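PDB 4IGU: CG5036 from Drosophila melanogaster, which probably binds G-protein alpha subunits through its RGS domain, the part crystallised here, and speeds their GTP hydrolysis while also hindering GDP release. Local coordinates for residues V90-V100 and F112-Y120. Residues are numbered along the deposited sequence; the frame is centred on the assembly and turned at random.
Sequences VSLDSRVREIV and FDEAQIQIY
Gln118 grips Asp93 by two hydrogen bonds. Asp93 N gives its hydrogen to Gln118 OE1 (3.2 Å, N-H...O 163°), whereas Gln118 NE2 reaches Asp93 OD2 at 3.1 Å from above the carboxylate plane, a more bent bond. With CG anti to the backbone N (chi1 -169°) and the chain extended beyond it, Gln118 spans the gap between the segments. Asp93, at the N-cap position of helix 94-103, accepts from Val96 N through its other carboxylate oxygen, OD1, at 2.8 Å, a capping bond. Shortened to an alanine, Gln118 would probably leave Asp93 N and OD2 without these partners and the N-cap carboxylate less firmly oriented. One salt bridge is made, Arg95 NH1 to Glu114 OE2 (3.2 Å), the oxygen lying near the guanidinium plane. Apolar contacts centre on Ala115, whose CB lies 3.6 Å from Leu92 CD2 and 3.8 Å from Val96 CG1. Ile119 CD1 meets Val90 CB at 3.7 Å, and Val100 CG1 approaches the Phe112 ring obliquely; that ring also packs on helices 50-61 and 67-81. The axes of helical segments 94-100 and 113-120 approach to 9.2 Å, with 144° between their N-to-C directions, a roughly antiparallel pair within the all-helical RGS fold.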
loop_
_atom_site.group_PDB
_atom_site.type_symbol
_atom_site.label_atom_id
_atom_site.label_comp_id
_atom_site.label_asym_id
_atom_site.label_seq_id
_atom_site.Cartn_x
_atom_site.Cartn_y
_atom_site.Cartn_z
ATOM N N VAL A 90 10.660 -3.533 1.777
ATOM C CA VAL A 90 9.602 -4.442 1.364
ATOM C C VAL A 90 10.247 -5.746 0.881
ATOM O O VAL A 90 11.395 -5.747 0.431
ATOM C CB VAL A 90 8.719 -3.839 0.254
ATOM C CG1 VAL A 90 7.923 -2.644 0.772
ATOM C CG2 VAL A 90 9.565 -3.440 -0.966
ATOM N N SER A 91 9.515 -6.850 0.980
ATOM C CA SER A 91 10.065 -8.163 0.652
ATOM C C SER A 91 9.884 -8.459 -0.831
ATOM O O SER A 91 8.756 -8.598 -1.301
ATOM C CB SER A 91 9.385 -9.260 1.483
ATOM O OG SER A 91 9.362 -8.925 2.860
ATOM N N LEU A 92 10.996 -8.557 -1.561
ATOM C CA LEU A 92 10.960 -8.848 -2.995
ATOM C C LEU A 92 11.879 -10.028 -3.289
ATOM O O LEU A 92 12.966 -10.120 -2.717
ATOM C CB LEU A 92 11.420 -7.630 -3.807
ATOM C CG LEU A 92 10.690 -6.297 -3.595
ATOM C CD1 LEU A 92 11.366 -5.170 -4.362
ATOM C CD2 LEU A 92 9.241 -6.412 -4.007
ATOM N N ASP A 93 11.459 -10.925 -4.181
ATOM C CA ASP A 93 12.319 -12.047 -4.566
ATOM C C ASP A 93 13.444 -11.570 -5.498
ATOM O O ASP A 93 13.370 -10.473 -6.048
ATOM C CB ASP A 93 11.501 -13.203 -5.178
ATOM C CG ASP A 93 10.720 -12.790 -6.430
ATOM O OD1 ASP A 93 11.290 -12.113 -7.311
ATOM O OD2 ASP A 93 9.526 -13.144 -6.537
ATOM N N SER A 94 14.483 -12.381 -5.683
ATOM C CA SER A 94 15.623 -11.926 -6.466
ATOM C C SER A 94 15.279 -11.661 -7.936
ATOM O O SER A 94 15.878 -10.794 -8.562
ATOM C CB SER A 94 16.805 -12.889 -6.337
ATOM O OG SER A 94 16.439 -14.204 -6.703
ATOM N N ARG A 95 14.315 -12.389 -8.488
ATOM C CA ARG A 95 13.887 -12.115 -9.860
ATOM C C ARG A 95 13.359 -10.683 -10.010
ATOM O O ARG A 95 13.723 -9.962 -10.951
ATOM C CB ARG A 95 12.809 -13.107 -10.297
ATOM C CG ARG A 95 12.495 -13.061 -11.799
ATOM C CD ARG A 95 11.227 -13.854 -12.139
ATOM N NE ARG A 95 10.049 -13.283 -11.487
ATOM C CZ ARG A 95 9.329 -12.270 -11.969
ATOM N NH1 ARG A 95 8.283 -11.823 -11.288
ATOM N NH2 ARG A 95 9.642 -11.705 -13.132
ATOM N N VAL A 96 12.499 -10.271 -9.088
ATOM C CA VAL A 96 11.917 -8.928 -9.152
ATOM C C VAL A 96 12.955 -7.846 -8.810
ATOM O O VAL A 96 12.982 -6.775 -9.424
ATOM C CB VAL A 96 10.680 -8.829 -8.231
ATOM C CG1 VAL A 96 10.229 -7.365 -8.045
ATOM C CG2 VAL A 96 9.553 -9.690 -8.793
ATOM N N ARG A 97 13.805 -8.108 -7.825
ATOM C CA ARG A 97 14.837 -7.125 -7.471
ATOM C C ARG A 97 15.757 -6.805 -8.648
ATOM O O ARG A 97 16.129 -5.647 -8.866
ATOM C CB ARG A 97 15.677 -7.607 -6.284
ATOM C CG ARG A 97 14.993 -7.443 -4.944
ATOM C CD ARG A 97 15.936 -7.776 -3.786
ATOM N NE ARG A 97 15.539 -7.046 -2.587
ATOM C CZ ARG A 97 16.045 -5.870 -2.215
ATOM N NH1 ARG A 97 16.998 -5.271 -2.928
ATOM N NH2 ARG A 97 15.595 -5.292 -1.109
ATOM N N GLU A 98 16.114 -7.839 -9.405
ATOM C CA GLU A 98 17.002 -7.686 -10.549
ATOM C C GLU A 98 16.342 -6.890 -11.661
ATOM O O GLU A 98 17.005 -6.093 -12.331
ATOM C CB GLU A 98 17.442 -9.056 -11.073
ATOM C CG GLU A 98 18.424 -9.769 -10.167
ATOM C CD GLU A 98 19.670 -8.925 -9.895
ATOM O OE1 GLU A 98 20.131 -8.218 -10.823
ATOM O OE2 GLU A 98 20.184 -8.967 -8.755
ATOM N N ILE A 99 15.041 -7.107 -11.859
ATOM C CA ILE A 99 14.283 -6.351 -12.853
ATOM C C ILE A 99 14.238 -4.869 -12.496
ATOM O O ILE A 99 14.502 -4.018 -13.348
ATOM C CB ILE A 99 12.840 -6.885 -13.023
ATOM C CG1 ILE A 99 12.858 -8.279 -13.652
ATOM C CG2 ILE A 99 12.026 -5.939 -13.899
ATOM C CD1 ILE A 99 11.494 -8.976 -13.704
ATOM N N VAL A 100 13.900 -4.566 -11.241
ATOM C CA VAL A 100 13.858 -3.186 -10.758
ATOM C C VAL A 100 15.235 -2.502 -10.871
ATOM O O VAL A 100 15.328 -1.362 -11.346
ATOM C CB VAL A 100 13.322 -3.116 -9.310
ATOM C CG1 VAL A 100 13.449 -1.705 -8.743
ATOM C CG2 VAL A 100 11.871 -3.573 -9.278
ATOM N N PHE A 112 8.754 0.197 -11.237
ATOM C CA PHE A 112 8.463 -0.685 -10.099
ATOM C C PHE A 112 7.256 -1.606 -10.270
ATOM O O PHE A 112 6.842 -2.259 -9.301
ATOM C CB PHE A 112 8.259 0.151 -8.832
ATOM C CG PHE A 112 9.421 1.049 -8.511
ATOM C CD1 PHE A 112 10.536 0.544 -7.866
ATOM C CD2 PHE A 112 9.407 2.387 -8.872
ATOM C CE1 PHE A 112 11.620 1.367 -7.567
ATOM C CE2 PHE A 112 10.493 3.218 -8.580
ATOM C CZ PHE A 112 11.591 2.707 -7.934
ATOM N N ASP A 113 6.678 -1.664 -11.466
ATOM C CA ASP A 113 5.460 -2.458 -11.646
ATOM C C ASP A 113 5.505 -3.871 -11.048
ATOM O O ASP A 113 4.595 -4.262 -10.320
ATOM C CB ASP A 113 5.037 -2.494 -13.112
ATOM C CG ASP A 113 4.355 -1.222 -13.529
ATOM O OD1 ASP A 113 4.405 -0.270 -12.726
ATOM O OD2 ASP A 113 3.782 -1.168 -14.641
ATOM N N GLU A 114 6.563 -4.622 -11.333
ATOM C CA GLU A 114 6.676 -5.985 -10.819
ATOM C C GLU A 114 6.697 -6.029 -9.293
ATOM O O GLU A 114 6.089 -6.913 -8.682
ATOM C CB GLU A 114 7.928 -6.671 -11.392
ATOM C CG GLU A 114 7.894 -6.839 -12.896
ATOM C CD GLU A 114 7.779 -8.293 -13.334
ATOM O OE1 GLU A 114 8.321 -8.620 -14.414
ATOM O OE2 GLU A 114 7.146 -9.100 -12.611
ATOM N N ALA A 115 7.393 -5.082 -8.669
ATOM C CA ALA A 115 7.457 -5.065 -7.214
ATOM C C ALA A 115 6.129 -4.587 -6.647
ATOM O O ALA A 115 5.640 -5.128 -5.646
ATOM C CB ALA A 115 8.620 -4.187 -6.716
ATOM N N GLN A 116 5.537 -3.575 -7.273
ATOM C CA GLN A 116 4.276 -3.032 -6.759
ATOM C C GLN A 116 3.191 -4.111 -6.738
ATOM O O GLN A 116 2.454 -4.241 -5.757
ATOM C CB GLN A 116 3.821 -1.817 -7.577
ATOM C CG GLN A 116 2.517 -1.185 -7.068
ATOM C CD GLN A 116 2.000 -0.073 -7.970
ATOM O OE1 GLN A 116 2.320 -0.023 -9.161
ATOM N NE2 GLN A 116 1.187 0.814 -7.410
ATOM N N ILE A 117 3.125 -4.913 -7.800
ATOM C CA ILE A 117 2.148 -6.004 -7.873
ATOM C C ILE A 117 2.394 -7.057 -6.795
ATOM O O ILE A 117 1.463 -7.528 -6.133
ATOM C CB ILE A 117 2.183 -6.691 -9.247
ATOM C CG1 ILE A 117 1.795 -5.711 -10.347
ATOM C CG2 ILE A 117 1.254 -7.896 -9.269
ATOM C CD1 ILE A 117 2.077 -6.245 -11.751
ATOM N N GLN A 118 3.652 -7.439 -6.631
ATOM C CA GLN A 118 4.029 -8.414 -5.615
ATOM C C GLN A 118 3.623 -7.925 -4.219
ATOM O O GLN A 118 3.089 -8.685 -3.397
ATOM C CB GLN A 118 5.540 -8.641 -5.703
ATOM C CG GLN A 118 6.082 -9.802 -4.899
ATOM C CD GLN A 118 7.353 -10.383 -5.515
ATOM O OE1 GLN A 118 8.471 -10.120 -5.051
ATOM N NE2 GLN A 118 7.184 -11.183 -6.562
ATOM N N ILE A 119 3.843 -6.645 -3.955
ATOM C CA ILE A 119 3.467 -6.080 -2.660
ATOM C C ILE A 119 1.938 -5.919 -2.504
ATOM O O ILE A 119 1.393 -6.156 -1.421
ATOM C CB ILE A 119 4.204 -4.749 -2.381
ATOM C CG1 ILE A 119 5.723 -4.969 -2.386
ATOM C CG2 ILE A 119 3.750 -4.148 -1.049
ATOM C CD1 ILE A 119 6.184 -6.029 -1.416
ATOM N N TYR A 120 1.240 -5.533 -3.569
ATOM C CA TYR A 120 -0.230 -5.504 -3.518
ATOM C C TYR A 120 -0.813 -6.896 -3.241
ATOM O O TYR A 120 -1.764 -7.036 -2.472
ATOM C CB TYR A 120 -0.809 -4.936 -4.819
ATOM C CG TYR A 120 -2.323 -4.777 -4.835
ATOM C CD1 TYR A 120 -3.156 -5.833 -5.213
ATOM C CD2 TYR A 120 -2.918 -3.566 -4.505
ATOM C CE1 TYR A 120 -4.542 -5.684 -5.242
ATOM C CE2 TYR A 120 -4.302 -3.405 -4.535
ATOM C CZ TYR A 120 -5.107 -4.470 -4.895
ATOM O OH TYR A 120 -6.483 -4.307 -4.923
#